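Local coordinates for protein killer cell lectin-like receptor 3 (Mus musculus, PDB 3C8J) that acts as a receptor on natural killer cells for class I MHC molecules, forming disulfide-linked homodimers, at residues T77-K82 against Q109-P114; V81-C86 against Y92-N97; F85-K90 against L124-R129; S102-N107 against V113-I118. The protein carries 4 engineered substitutions. One frame throughout, in Å; residues are numbered along the deposited sequence.

Contact 1 (T77-K82 against Q109-P114). Engineered in segment 109-114: Gly112 (natural residue Ser).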
loop_
_atom_site.group_PDB
_atom_site.type_symbol
_atom_site.label_atom_id
_atom_site.label_comp_id
_atom_site.label_asym_id
_atom_site.label_seq_id
_atom_site.Cartn_x
_atom_site.Cartn_y
_atom_site.Cartn_z
ATOM N N THR A 77 -5.917 -27.321 16.098
ATOM C CA THR A 77 -6.545 -26.020 15.685
ATOM C C THR A 77 -5.815 -25.318 14.512
ATOM O O THR A 77 -4.832 -25.843 13.975
ATOM C CB THR A 77 -6.673 -25.081 16.903
ATOM N N GLY A 78 -6.301 -24.141 14.119
ATOM C CA GLY A 78 -5.697 -23.375 13.026
ATOM C C GLY A 78 -6.458 -22.097 12.705
ATOM O O GLY A 78 -6.779 -21.317 13.611
ATOM N N ARG A 79 -6.738 -21.900 11.412
ATOM C CA ARG A 79 -7.458 -20.737 10.857
ATOM C C ARG A 79 -7.324 -20.692 9.333
ATOM O O ARG A 79 -8.265 -20.272 8.624
ATOM C CB ARG A 79 -6.947 -19.395 11.424
ATOM C CG ARG A 79 -7.937 -18.626 12.307
ATOM C CD ARG A 79 -9.298 -18.350 11.630
ATOM N NE ARG A 79 -10.304 -19.358 11.975
ATOM C CZ ARG A 79 -11.616 -19.128 12.063
ATOM N NH1 ARG A 79 -12.109 -17.916 11.838
ATOM N NH2 ARG A 79 -12.444 -20.118 12.383
ATOM N N GLY A 80 -6.141 -21.093 8.845
ATOM C CA GLY A 80 -5.803 -20.983 7.422
ATOM C C GLY A 80 -4.565 -20.173 7.021
ATOM O O GLY A 80 -3.792 -19.695 7.862
ATOM N N VAL A 81 -4.377 -20.031 5.710
ATOM C CA VAL A 81 -3.216 -19.379 5.148
ATOM C C VAL A 81 -3.651 -18.011 4.665
ATOM O O VAL A 81 -4.531 -17.896 3.818
ATOM C CB VAL A 81 -2.677 -20.168 3.960
ATOM C CG1 VAL A 81 -1.485 -19.473 3.390
ATOM C CG2 VAL A 81 -2.310 -21.563 4.384
ATOM N N LYS A 82 -3.036 -16.967 5.196
ATOM C CA LYS A 82 -3.350 -15.623 4.746
ATOM C C LYS A 82 -2.084 -14.775 4.701
ATOM O O LYS A 82 -1.070 -15.125 5.306
ATOM C CB LYS A 82 -4.389 -14.997 5.676
ATOM C CG LYS A 82 -3.901 -14.915 7.097
ATOM C CD LYS A 82 -4.875 -14.232 8.020
ATOM C CE LYS A 82 -4.651 -14.713 9.463
ATOM N NZ LYS A 82 -3.234 -14.743 9.901
ATOM N N GLN A 109 -14.359 -11.295 9.960
ATOM C CA GLN A 109 -14.808 -10.766 11.257
ATOM C C GLN A 109 -13.828 -11.137 12.354
ATOM O O GLN A 109 -13.467 -10.295 13.169
ATOM C CB GLN A 109 -16.211 -11.271 11.658
ATOM C CG GLN A 109 -17.341 -10.244 11.513
ATOM C CD GLN A 109 -17.024 -8.885 12.158
ATOM O OE1 GLN A 109 -16.692 -7.919 11.457
ATOM N NE2 GLN A 109 -17.112 -8.813 13.487
ATOM N N HIS A 110 -13.399 -12.396 12.356
ATOM C CA HIS A 110 -12.480 -12.908 13.349
ATOM C C HIS A 110 -11.178 -12.103 13.462
ATOM O O HIS A 110 -10.547 -12.101 14.506
ATOM C CB HIS A 110 -12.178 -14.370 13.063
ATOM C CG HIS A 110 -11.296 -15.008 14.088
ATOM N ND1 HIS A 110 -9.959 -15.255 13.866
ATOM C CD2 HIS A 110 -11.553 -15.421 15.350
ATOM C CE1 HIS A 110 -9.433 -15.818 14.940
ATOM N NE2 HIS A 110 -10.380 -15.928 15.855
ATOM N N TYR A 111 -10.776 -11.416 12.403
ATOM C CA TYR A 111 -9.612 -10.531 12.496
ATOM C C TYR A 111 -10.014 -9.072 12.647
ATOM O O TYR A 111 -9.164 -8.190 12.596
ATOM C CB TYR A 111 -8.697 -10.697 11.281
ATOM C CG TYR A 111 -8.208 -12.097 11.146
ATOM C CD1 TYR A 111 -8.626 -12.891 10.089
ATOM C CD2 TYR A 111 -7.361 -12.648 12.100
ATOM C CE1 TYR A 111 -8.195 -14.209 9.966
ATOM C CE2 TYR A 111 -6.927 -13.953 11.995
ATOM C CZ TYR A 111 -7.354 -14.732 10.921
ATOM O OH TYR A 111 -6.926 -16.035 10.798
ATOM N N GLY A 112 -11.313 -8.819 12.816
ATOM C CA GLY A 112 -11.818 -7.453 12.874
ATOM C C GLY A 112 -11.622 -6.636 11.603
ATOM O O GLY A 112 -11.693 -5.422 11.636
ATOM N N VAL A 113 -11.381 -7.298 10.482
ATOM C CA VAL A 113 -11.238 -6.600 9.210
ATOM C C VAL A 113 -12.273 -7.213 8.302
ATOM O O VAL A 113 -12.110 -8.341 7.862
ATOM C CB VAL A 113 -9.814 -6.755 8.620
ATOM C CG1 VAL A 113 -9.717 -6.124 7.270
ATOM C CG2 VAL A 113 -8.781 -6.135 9.563
ATOM N N PRO A 114 -13.369 -6.488 8.049
ATOM C CA PRO A 114 -14.510 -7.158 7.411
ATOM C C PRO A 114 -14.306 -7.491 5.922
ATOM O O PRO A 114 -13.422 -6.948 5.277
ATOM C CB PRO A 114 -15.665 -6.163 7.620
ATOM C CG PRO A 114 -15.124 -5.110 8.635
ATOM C CD PRO A 114 -13.652 -5.071 8.353
#
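With chi1 at -59°, the Tyr111 side chain runs back beside its own backbone N, and its phenol end slides between the side chains of Arg79 and Lys82. Lys82 starts with CG between its backbone N and carbonyl carbon (chi1 60°), then extends until a bend at the last torsion, so that CD and CE come against the phenol end of the ring. Its CD is 3.8 Å from Tyr111 CE1, while NZ stays 4.0 Å from Tyr111 OH. The methylenes therefore make the contact, and a long aliphatic chain with a charged tip suits this partly exposed place. The methylenes of Arg79 pass the hydroxyl, with CD 3.4 Å from Tyr111 OH, and the guanidinium continues to His110, where NH1 lies 3.8 Å from His110 CB. The imidazole folds back over its neighbour, with His110 ND1 3.8 Å above one face of the Tyr111 ring, toward its rim. The contact is packing at the surface, where the flexible chains of Arg79 and Lys82 can lie against the phenol. The site lies where helix 101-110 ends in a Schellman motif, with the engineered Gly112 at the C-prime position and Val113 N directed to Cys108 O. The loop 77-82 passes this helix end just before strand 82-88 begins, and Tyr93 of strand 90-96 meets the Tyr111 ring from the sheet.

Contact 2 (V81-C86 against Y92-N97)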
loop_
_atom_site.group_PDB
_atom_site.type_symbol
_atom_site.label_atom_id
_atom_site.label_comp_id
_atom_site.label_asym_id
_atom_site.label_seq_id
_atom_site.Cartn_x
_atom_site.Cartn_y
_atom_site.Cartn_z
ATOM N N VAL A 81 -4.377 -20.031 5.710
ATOM C CA VAL A 81 -3.216 -19.379 5.148
ATOM C C VAL A 81 -3.651 -18.011 4.665
ATOM O O VAL A 81 -4.531 -17.896 3.818
ATOM C CB VAL A 81 -2.677 -20.168 3.960
ATOM C CG1 VAL A 81 -1.485 -19.473 3.390
ATOM C CG2 VAL A 81 -2.310 -21.563 4.384
ATOM N N LYS A 82 -3.036 -16.967 5.196
ATOM C CA LYS A 82 -3.350 -15.623 4.746
ATOM C C LYS A 82 -2.084 -14.775 4.701
ATOM O O LYS A 82 -1.070 -15.125 5.306
ATOM C CB LYS A 82 -4.389 -14.997 5.676
ATOM C CG LYS A 82 -3.901 -14.915 7.097
ATOM C CD LYS A 82 -4.875 -14.232 8.020
ATOM C CE LYS A 82 -4.651 -14.713 9.463
ATOM N NZ LYS A 82 -3.234 -14.743 9.901
ATOM N N TYR A 83 -2.140 -13.679 3.954
ATOM C CA TYR A 83 -1.146 -12.612 4.073
ATOM C C TYR A 83 -1.885 -11.277 4.084
ATOM O O TYR A 83 -3.060 -11.212 3.687
ATOM C CB TYR A 83 -0.077 -12.665 2.958
ATOM C CG TYR A 83 -0.579 -12.319 1.572
ATOM C CD1 TYR A 83 -0.478 -11.024 1.066
ATOM C CD2 TYR A 83 -1.175 -13.298 0.774
ATOM C CE1 TYR A 83 -0.943 -10.724 -0.205
ATOM C CE2 TYR A 83 -1.663 -13.015 -0.472
ATOM C CZ TYR A 83 -1.549 -11.739 -0.971
ATOM O OH TYR A 83 -2.047 -11.506 -2.238
ATOM N N TRP A 84 -1.224 -10.229 4.556
ATOM C CA TRP A 84 -1.804 -8.915 4.448
ATOM C C TRP A 84 -0.900 -7.935 3.693
ATOM O O TRP A 84 0.305 -8.148 3.588
ATOM C CB TRP A 84 -2.205 -8.387 5.820
ATOM C CG TRP A 84 -1.067 -8.227 6.788
ATOM C CD1 TRP A 84 -0.520 -9.203 7.595
ATOM C CD2 TRP A 84 -0.343 -7.036 7.061
ATOM N NE1 TRP A 84 0.503 -8.685 8.348
ATOM C CE2 TRP A 84 0.628 -7.353 8.053
ATOM C CE3 TRP A 84 -0.422 -5.725 6.585
ATOM C CZ2 TRP A 84 1.504 -6.398 8.578
ATOM C CZ3 TRP A 84 0.463 -4.769 7.107
ATOM C CH2 TRP A 84 1.410 -5.120 8.091
ATOM N N PHE A 85 -1.498 -6.853 3.196
ATOM C CA PHE A 85 -0.874 -5.964 2.223
ATOM C C PHE A 85 -1.667 -4.649 2.198
ATOM O O PHE A 85 -2.913 -4.646 2.151
ATOM C CB PHE A 85 -0.961 -6.633 0.843
ATOM C CG PHE A 85 -0.029 -6.058 -0.197
ATOM C CD1 PHE A 85 1.238 -6.635 -0.426
ATOM C CD2 PHE A 85 -0.423 -4.971 -0.996
ATOM C CE1 PHE A 85 2.068 -6.137 -1.412
ATOM C CE2 PHE A 85 0.456 -4.444 -1.967
ATOM C CZ PHE A 85 1.677 -5.030 -2.166
ATOM N N CYS A 86 -0.960 -3.531 2.245
ATOM C CA CYS A 86 -1.626 -2.242 2.228
ATOM C C CYS A 86 -1.448 -1.578 0.883
ATOM O O CYS A 86 -0.560 -1.925 0.111
ATOM C CB CYS A 86 -1.105 -1.349 3.332
ATOM S SG CYS A 86 -1.286 -2.109 4.907
ATOM N N TYR A 92 -5.521 -4.838 3.370
ATOM C CA TYR A 92 -6.280 -6.018 3.033
ATOM C C TYR A 92 -5.649 -7.285 3.608
ATOM O O TYR A 92 -4.432 -7.348 3.822
ATOM C CB TYR A 92 -6.346 -6.185 1.502
ATOM C CG TYR A 92 -6.739 -4.957 0.733
ATOM C CD1 TYR A 92 -5.795 -4.035 0.347
ATOM C CD2 TYR A 92 -8.082 -4.723 0.383
ATOM C CE1 TYR A 92 -6.159 -2.889 -0.375
ATOM C CE2 TYR A 92 -8.462 -3.585 -0.346
ATOM C CZ TYR A 92 -7.490 -2.676 -0.712
ATOM O OH TYR A 92 -7.843 -1.551 -1.406
ATOM N N TYR A 93 -6.494 -8.289 3.813
ATOM C CA TYR A 93 -6.103 -9.658 4.094
ATOM C C TYR A 93 -6.526 -10.496 2.902
ATOM O O TYR A 93 -7.705 -10.475 2.497
ATOM C CB TYR A 93 -6.852 -10.214 5.316
ATOM C CG TYR A 93 -6.203 -9.989 6.651
ATOM C CD1 TYR A 93 -6.750 -9.091 7.552
ATOM C CD2 TYR A 93 -5.064 -10.683 7.029
ATOM C CE1 TYR A 93 -6.176 -8.874 8.776
ATOM C CE2 TYR A 93 -4.470 -10.459 8.273
ATOM C CZ TYR A 93 -5.042 -9.550 9.132
ATOM O OH TYR A 93 -4.502 -9.303 10.366
ATOM N N PHE A 94 -5.603 -11.253 2.340
ATOM C CA PHE A 94 -6.013 -12.189 1.312
ATOM C C PHE A 94 -5.935 -13.540 1.971
ATOM O O PHE A 94 -4.848 -14.008 2.311
ATOM C CB PHE A 94 -5.132 -12.086 0.067
ATOM C CG PHE A 94 -5.078 -10.699 -0.524
ATOM C CD1 PHE A 94 -4.233 -9.753 -0.009
ATOM C CD2 PHE A 94 -5.881 -10.345 -1.601
ATOM C CE1 PHE A 94 -4.182 -8.469 -0.545
ATOM C CE2 PHE A 94 -5.828 -9.058 -2.152
ATOM C CZ PHE A 94 -4.989 -8.130 -1.615
ATOM N N ILE A 95 -7.100 -14.132 2.216
ATOM C CA ILE A 95 -7.182 -15.423 2.871
ATOM C C ILE A 95 -7.208 -16.515 1.806
ATOM O O ILE A 95 -8.165 -16.636 1.028
ATOM C CB ILE A 95 -8.395 -15.501 3.818
ATOM C CG1 ILE A 95 -8.368 -14.304 4.765
ATOM C CG2 ILE A 95 -8.384 -16.819 4.603
ATOM C CD1 ILE A 95 -9.279 -14.416 5.929
ATOM N N MET A 96 -6.133 -17.297 1.796
ATOM C CA MET A 96 -5.811 -18.226 0.721
ATOM C C MET A 96 -6.226 -19.679 0.997
ATOM O O MET A 96 -5.517 -20.619 0.632
ATOM C CB MET A 96 -4.311 -18.110 0.419
ATOM C CG MET A 96 -3.894 -16.706 -0.033
ATOM S SD MET A 96 -4.702 -16.039 -1.521
ATOM C CE MET A 96 -3.747 -16.748 -2.879
ATOM N N ASN A 97 -7.368 -19.841 1.678
ATOM C CA ASN A 97 -8.108 -21.113 1.790
ATOM C C ASN A 97 -9.441 -20.908 1.131
ATOM O O ASN A 97 -10.018 -19.828 1.247
ATOM C CB ASN A 97 -8.433 -21.492 3.237
ATOM C CG ASN A 97 -7.264 -21.362 4.152
ATOM O OD1 ASN A 97 -6.895 -20.251 4.543
ATOM N ND2 ASN A 97 -6.677 -22.498 4.531
#
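From Lys82 with Ile95 to Phe85 with Tyr92, the two strands run antiparallel at 157°, with paired backbone bonds at Tyr83-Phe94 and Phe85-Tyr92. Before the Lys82-Ile95 pair, Met96 N donates to Val81 O, and Val81 N is held at 2.8 Å by Asn97 OD1, in the amide plane on a lone pair. On the face with Phe94, the Tyr83 ring lies nearly parallel to the Phe94 ring but slid aside, centroids 4.9 Å apart. Tyr83 OH sits over the rim of that face; it is hydrogen-bonded to His130 NE2. This is the N-terminal hairpin of the C-type lectin-like domain; residues 84-88 take part in dimerization, and Asn97 opens a segment implicated in MHC class I binding. On the other face, Trp84 CB packs over the Tyr93 ring, 4.2 Å from its centroid. Lys82 runs alongside the same ring, pointing the same way, with CD 3.7 Å from Tyr93 CD2. Broad aromatics at Trp84 and Tyr93 suit a place where Phe201 of the second subunit meets both, stacking on Tyr93.

Contact 3 (F85-K90 against L124-R129)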
loop_
_atom_site.group_PDB
_atom_site.type_symbol
_atom_site.label_atom_id
_atom_site.label_comp_id
_atom_site.label_asym_id
_atom_site.label_seq_id
_atom_site.Cartn_x
_atom_site.Cartn_y
_atom_site.Cartn_z
ATOM N N PHE A 85 -1.498 -6.853 3.196
ATOM C CA PHE A 85 -0.874 -5.964 2.223
ATOM C C PHE A 85 -1.667 -4.649 2.198
ATOM O O PHE A 85 -2.913 -4.646 2.151
ATOM C CB PHE A 85 -0.961 -6.633 0.843
ATOM C CG PHE A 85 -0.029 -6.058 -0.197
ATOM C CD1 PHE A 85 1.238 -6.635 -0.426
ATOM C CD2 PHE A 85 -0.423 -4.971 -0.996
ATOM C CE1 PHE A 85 2.068 -6.137 -1.412
ATOM C CE2 PHE A 85 0.456 -4.444 -1.967
ATOM C CZ PHE A 85 1.677 -5.030 -2.166
ATOM N N CYS A 86 -0.960 -3.531 2.245
ATOM C CA CYS A 86 -1.626 -2.242 2.228
ATOM C C CYS A 86 -1.448 -1.578 0.883
ATOM O O CYS A 86 -0.560 -1.925 0.111
ATOM C CB CYS A 86 -1.105 -1.349 3.332
ATOM S SG CYS A 86 -1.286 -2.109 4.907
ATOM N N TYR A 87 -2.316 -0.623 0.602
ATOM C CA TYR A 87 -2.252 0.101 -0.625
ATOM C C TYR A 87 -2.987 1.392 -0.417
ATOM O O TYR A 87 -4.139 1.398 0.022
ATOM C CB TYR A 87 -2.845 -0.709 -1.790
ATOM C CG TYR A 87 -2.686 0.023 -3.094
ATOM C CD1 TYR A 87 -1.417 0.227 -3.639
ATOM C CD2 TYR A 87 -3.795 0.580 -3.760
ATOM C CE1 TYR A 87 -1.241 0.947 -4.811
ATOM C CE2 TYR A 87 -3.618 1.307 -4.955
ATOM C CZ TYR A 87 -2.331 1.477 -5.454
ATOM O OH TYR A 87 -2.110 2.156 -6.623
ATOM N N SER A 88 -2.301 2.489 -0.715
ATOM C CA SER A 88 -2.854 3.819 -0.524
ATOM C C SER A 88 -3.149 3.966 0.962
ATOM O O SER A 88 -2.266 3.725 1.776
ATOM C CB SER A 88 -4.092 4.021 -1.421
ATOM O OG SER A 88 -4.415 5.384 -1.552
ATOM N N THR A 89 -4.370 4.318 1.330
ATOM C CA THR A 89 -4.720 4.393 2.757
ATOM C C THR A 89 -5.597 3.230 3.239
ATOM O O THR A 89 -6.418 3.396 4.113
ATOM C CB THR A 89 -5.381 5.773 3.175
ATOM O OG1 THR A 89 -6.595 5.978 2.448
ATOM C CG2 THR A 89 -4.454 6.935 2.920
ATOM N N LYS A 90 -5.399 2.044 2.692
ATOM C CA LYS A 90 -6.257 0.902 3.042
ATOM C C LYS A 90 -5.404 -0.365 3.220
ATOM O O LYS A 90 -4.378 -0.516 2.554
ATOM C CB LYS A 90 -7.238 0.710 1.898
ATOM C CG LYS A 90 -8.465 -0.009 2.282
ATOM C CD LYS A 90 -9.542 -0.031 1.178
ATOM C CE LYS A 90 -10.644 -1.028 1.580
ATOM N NZ LYS A 90 -11.856 -0.943 0.716
ATOM N N LEU A 124 -10.684 -1.585 -7.625
ATOM C CA LEU A 124 -10.939 -2.874 -8.279
ATOM C C LEU A 124 -9.729 -3.338 -9.124
ATOM O O LEU A 124 -9.197 -4.437 -8.928
ATOM C CB LEU A 124 -12.219 -2.842 -9.136
ATOM C CG LEU A 124 -12.467 -4.020 -10.104
ATOM C CD1 LEU A 124 -12.371 -5.391 -9.436
ATOM C CD2 LEU A 124 -13.793 -3.891 -10.793
ATOM N N LYS A 125 -9.304 -2.485 -10.044
ATOM C CA LYS A 125 -8.176 -2.784 -10.917
ATOM C C LYS A 125 -6.898 -3.006 -10.133
ATOM O O LYS A 125 -6.137 -3.920 -10.459
ATOM C CB LYS A 125 -7.982 -1.691 -11.960
ATOM C CG LYS A 125 -9.151 -1.620 -12.932
ATOM C CD LYS A 125 -8.783 -0.971 -14.248
ATOM C CE LYS A 125 -10.032 -0.540 -14.981
ATOM N NZ LYS A 125 -9.709 0.497 -15.986
ATOM N N PHE A 126 -6.662 -2.239 -9.074
ATOM C CA PHE A 126 -5.485 -2.535 -8.291
ATOM C C PHE A 126 -5.543 -3.971 -7.766
ATOM O O PHE A 126 -4.560 -4.701 -7.820
ATOM C CB PHE A 126 -5.311 -1.588 -7.118
ATOM C CG PHE A 126 -4.445 -2.163 -6.040
ATOM C CD1 PHE A 126 -3.074 -2.214 -6.195
ATOM C CD2 PHE A 126 -5.004 -2.692 -4.891
ATOM C CE1 PHE A 126 -2.263 -2.772 -5.221
ATOM C CE2 PHE A 126 -4.188 -3.249 -3.899
ATOM C CZ PHE A 126 -2.825 -3.299 -4.071
ATOM N N LEU A 127 -6.685 -4.370 -7.236
ATOM C CA LEU A 127 -6.823 -5.720 -6.684
ATOM C C LEU A 127 -6.581 -6.799 -7.729
ATOM O O LEU A 127 -5.827 -7.749 -7.472
ATOM C CB LEU A 127 -8.180 -5.891 -6.049
ATOM C CG LEU A 127 -8.313 -5.078 -4.767
ATOM C CD1 LEU A 127 -9.755 -4.991 -4.361
ATOM C CD2 LEU A 127 -7.438 -5.681 -3.640
ATOM N N GLN A 128 -7.139 -6.616 -8.923
ATOM C CA GLN A 128 -7.001 -7.616 -9.970
ATOM C C GLN A 128 -5.569 -7.738 -10.500
ATOM O O GLN A 128 -5.086 -8.848 -10.794
ATOM C CB GLN A 128 -7.976 -7.345 -11.090
ATOM C CG GLN A 128 -9.403 -7.364 -10.638
ATOM C CD GLN A 128 -10.368 -6.944 -11.719
ATOM O OE1 GLN A 128 -10.189 -5.928 -12.387
ATOM N NE2 GLN A 128 -11.408 -7.730 -11.896
ATOM N N ARG A 129 -4.876 -6.606 -10.614
ATOM C CA ARG A 129 -3.461 -6.644 -10.927
ATOM C C ARG A 129 -2.695 -7.357 -9.808
ATOM O O ARG A 129 -1.702 -8.002 -10.059
ATOM C CB ARG A 129 -2.913 -5.232 -11.114
ATOM C CG ARG A 129 -3.307 -4.553 -12.411
ATOM C CD ARG A 129 -2.633 -3.162 -12.538
ATOM N NE ARG A 129 -3.517 -2.022 -12.197
ATOM C CZ ARG A 129 -3.321 -1.230 -11.143
ATOM N NH1 ARG A 129 -2.293 -1.438 -10.334
ATOM N NH2 ARG A 129 -4.131 -0.223 -10.890
#
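Tyr87 and Phe126 make a face-to-face aromatic stack, centroids 3.8 Å apart and planes within 6° of parallel. The two side chains slide past each other in opposite directions, so Phe126 CD1 lies over the centre of the phenol and Tyr87 CG over the centre of the phenyl. Tyr87 reaches the helix because its CG stands opposite the backbone N (chi1 -176°). Apolar contacts complete the join: Tyr87 CB is 3.5 Å from Phe126 CZ, and Phe85 CE2 approaches the edge of Phe126, 4.1 Å from CZ. A flat, apolar ring suits Phe126, which has one face on Tyr87 and also packs against Tyr92. Backbone bonds shape the strand side, where a type II' turn from Tyr87 to Lys90 closes the hairpin. The charged interaction is a salt bridge from Lys90 NZ to Glu123 on the helix. Phe85 and Tyr87 also meet Tyr87 and Phe85 of the second subunit edge to face. Helix 121-130 thus backs the edge strand through which the sheet continues into the partner, the dimer interface of this C-type lectin-like receptor.

Contact 4 (S102-N107 against V113-I118)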
loop_
_atom_site.group_PDB
_atom_site.type_symbol
_atom_site.label_atom_id
_atom_site.label_comp_id
_atom_site.label_asym_id
_atom_site.label_seq_id
_atom_site.Cartn_x
_atom_site.Cartn_y
_atom_site.Cartn_z
ATOM N N SER A 102 -20.092 -17.107 3.186
ATOM C CA SER A 102 -20.357 -16.907 4.601
ATOM C C SER A 102 -19.120 -17.146 5.478
ATOM O O SER A 102 -18.899 -16.429 6.451
ATOM C CB SER A 102 -21.510 -17.792 5.047
ATOM O OG SER A 102 -22.284 -17.084 5.988
ATOM N N GLY A 103 -18.321 -18.154 5.124
ATOM C CA GLY A 103 -17.107 -18.486 5.853
ATOM C C GLY A 103 -16.116 -17.361 5.702
ATOM O O GLY A 103 -15.389 -17.015 6.647
ATOM N N CYS A 104 -16.099 -16.778 4.505
ATOM C CA CYS A 104 -15.240 -15.645 4.209
ATOM C C CYS A 104 -15.629 -14.448 5.068
ATOM O O CYS A 104 -14.786 -13.851 5.744
ATOM C CB CYS A 104 -15.322 -15.307 2.729
ATOM S SG CYS A 104 -14.490 -13.780 2.270
ATOM N N LYS A 105 -16.910 -14.111 5.062
ATOM C CA LYS A 105 -17.407 -13.115 5.993
ATOM C C LYS A 105 -16.972 -13.464 7.424
ATOM O O LYS A 105 -16.444 -12.611 8.143
ATOM C CB LYS A 105 -18.938 -12.984 5.921
ATOM C CG LYS A 105 -19.462 -11.955 6.906
ATOM C CD LYS A 105 -20.884 -11.572 6.688
ATOM C CE LYS A 105 -21.323 -10.708 7.864
ATOM N NZ LYS A 105 -22.775 -10.392 7.817
ATOM N N ALA A 106 -17.197 -14.715 7.822
ATOM C CA ALA A 106 -16.862 -15.175 9.166
ATOM C C ALA A 106 -15.385 -14.924 9.486
ATOM O O ALA A 106 -15.081 -14.254 10.473
ATOM C CB ALA A 106 -17.213 -16.634 9.335
ATOM N N ASN A 107 -14.482 -15.435 8.640
ATOM C CA ASN A 107 -13.047 -15.326 8.890
ATOM C C ASN A 107 -12.616 -13.898 9.038
ATOM O O ASN A 107 -11.865 -13.567 9.948
ATOM C CB ASN A 107 -12.223 -15.961 7.771
ATOM C CG ASN A 107 -12.175 -17.477 7.856
ATOM O OD1 ASN A 107 -13.022 -18.122 8.490
ATOM N ND2 ASN A 107 -11.175 -18.062 7.197
ATOM N N VAL A 113 -11.381 -7.298 10.482
ATOM C CA VAL A 113 -11.238 -6.600 9.210
ATOM C C VAL A 113 -12.273 -7.213 8.302
ATOM O O VAL A 113 -12.110 -8.341 7.862
ATOM C CB VAL A 113 -9.814 -6.755 8.620
ATOM C CG1 VAL A 113 -9.717 -6.124 7.270
ATOM C CG2 VAL A 113 -8.781 -6.135 9.563
ATOM N N PRO A 114 -13.369 -6.488 8.049
ATOM C CA PRO A 114 -14.510 -7.158 7.411
ATOM C C PRO A 114 -14.306 -7.491 5.922
ATOM O O PRO A 114 -13.422 -6.948 5.277
ATOM C CB PRO A 114 -15.665 -6.163 7.620
ATOM C CG PRO A 114 -15.124 -5.110 8.635
ATOM C CD PRO A 114 -13.652 -5.071 8.353
ATOM N N ILE A 115 -15.137 -8.393 5.401
ATOM C CA ILE A 115 -15.059 -8.817 4.001
ATOM C C ILE A 115 -15.071 -7.599 3.075
ATOM O O ILE A 115 -15.750 -6.614 3.345
ATOM C CB ILE A 115 -16.144 -9.901 3.680
ATOM C CG1 ILE A 115 -16.005 -10.484 2.271
ATOM C CG2 ILE A 115 -17.576 -9.398 3.968
ATOM C CD1 ILE A 115 -17.048 -11.587 1.961
ATOM N N LEU A 116 -14.306 -7.663 1.993
ATOM C CA LEU A 116 -14.003 -6.479 1.188
ATOM C C LEU A 116 -15.175 -5.705 0.619
ATOM O O LEU A 116 -16.078 -6.261 -0.003
ATOM C CB LEU A 116 -13.037 -6.819 0.063
ATOM C CG LEU A 116 -12.560 -5.643 -0.790
ATOM C CD1 LEU A 116 -11.699 -4.678 -0.005
ATOM C CD2 LEU A 116 -11.850 -6.138 -2.011
ATOM N N LYS A 117 -15.124 -4.396 0.847
ATOM C CA LYS A 117 -15.911 -3.438 0.098
ATOM C C LYS A 117 -14.988 -2.702 -0.875
ATOM O O LYS A 117 -13.925 -2.225 -0.493
ATOM C CB LYS A 117 -16.623 -2.480 1.060
ATOM C CG LYS A 117 -16.988 -1.126 0.477
ATOM C CD LYS A 117 -18.468 -0.811 0.675
ATOM C CE LYS A 117 -18.688 0.665 0.573
ATOM N NZ LYS A 117 -20.107 0.963 0.334
ATOM N N ILE A 118 -15.384 -2.643 -2.142
ATOM C CA ILE A 118 -14.591 -1.956 -3.166
ATOM C C ILE A 118 -15.252 -0.619 -3.460
ATOM O O ILE A 118 -16.439 -0.583 -3.736
ATOM C CB ILE A 118 -14.439 -2.784 -4.467
ATOM C CG1 ILE A 118 -13.766 -4.131 -4.163
ATOM C CG2 ILE A 118 -13.595 -2.025 -5.460
ATOM C CD1 ILE A 118 -13.470 -5.019 -5.388
HETATM O O HOH W 1 -16.550 -10.017 7.639
#
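Ile115 sends its CD1 against the sulfur of Cys104, and this is the tight part of the contact. CD1 is 3.4 Å from Cys104 SG and CG1 is 3.6 Å from the same atom. The isoleucine gets there with CG1 opposite its backbone N (chi1 -174°) and the chain extended at chi2, which carries the delta methyl out toward the helix. A branched apolar side chain is apt here: both residues are buried, the sulfur is committed to a disulfide with Cys192, and Ile115 also packs on Ile152. The loose side lies at Lys105, which is exposed. Its CB is 4.3 Å from Ile115 CG2, and beyond that the extended chain leads away from Ile115; the side chain also touches Ile152. One water bridges the two backbones, donating to Lys105 O at 2.6 Å and accepting from Ile115 N at 3.1 Å. It gives the loop N-H a partner that the helix does not supply directly. Beyond Ile115, the Leu116 backbone bonds to Gly139 and Ile193. The loop thus runs from the helix to the sheet beside the Cys104-Cys192 disulfide, which ties helix 101-110 to the last strand as in the C-type lectin fold.

Overall arrangement
Contact 4 is the buried one, a methyl against a disulfide sulfur beside a single water, whereas contact 1 is a surface meeting of long polar side chains around a tyrosine. Both use helix 101-110, and their centres are about 10 Å apart. Contacts 2 and 3 are partly buried and share Phe85, Cys86 and strand 82-88, yet differ in chemistry: paired backbone bonds join two strands in contact 2, while a ring stack fastens strand to helix in contact 3. Both reach the second subunit. Tyr92 of contact 2 touches Phe126 and Leu127 of contact 3 and Leu116 of contact 4. Contacts 1 and 2 share Val81 and Lys82, and Val113, common to contacts 1 and 4, also touches Tyr93.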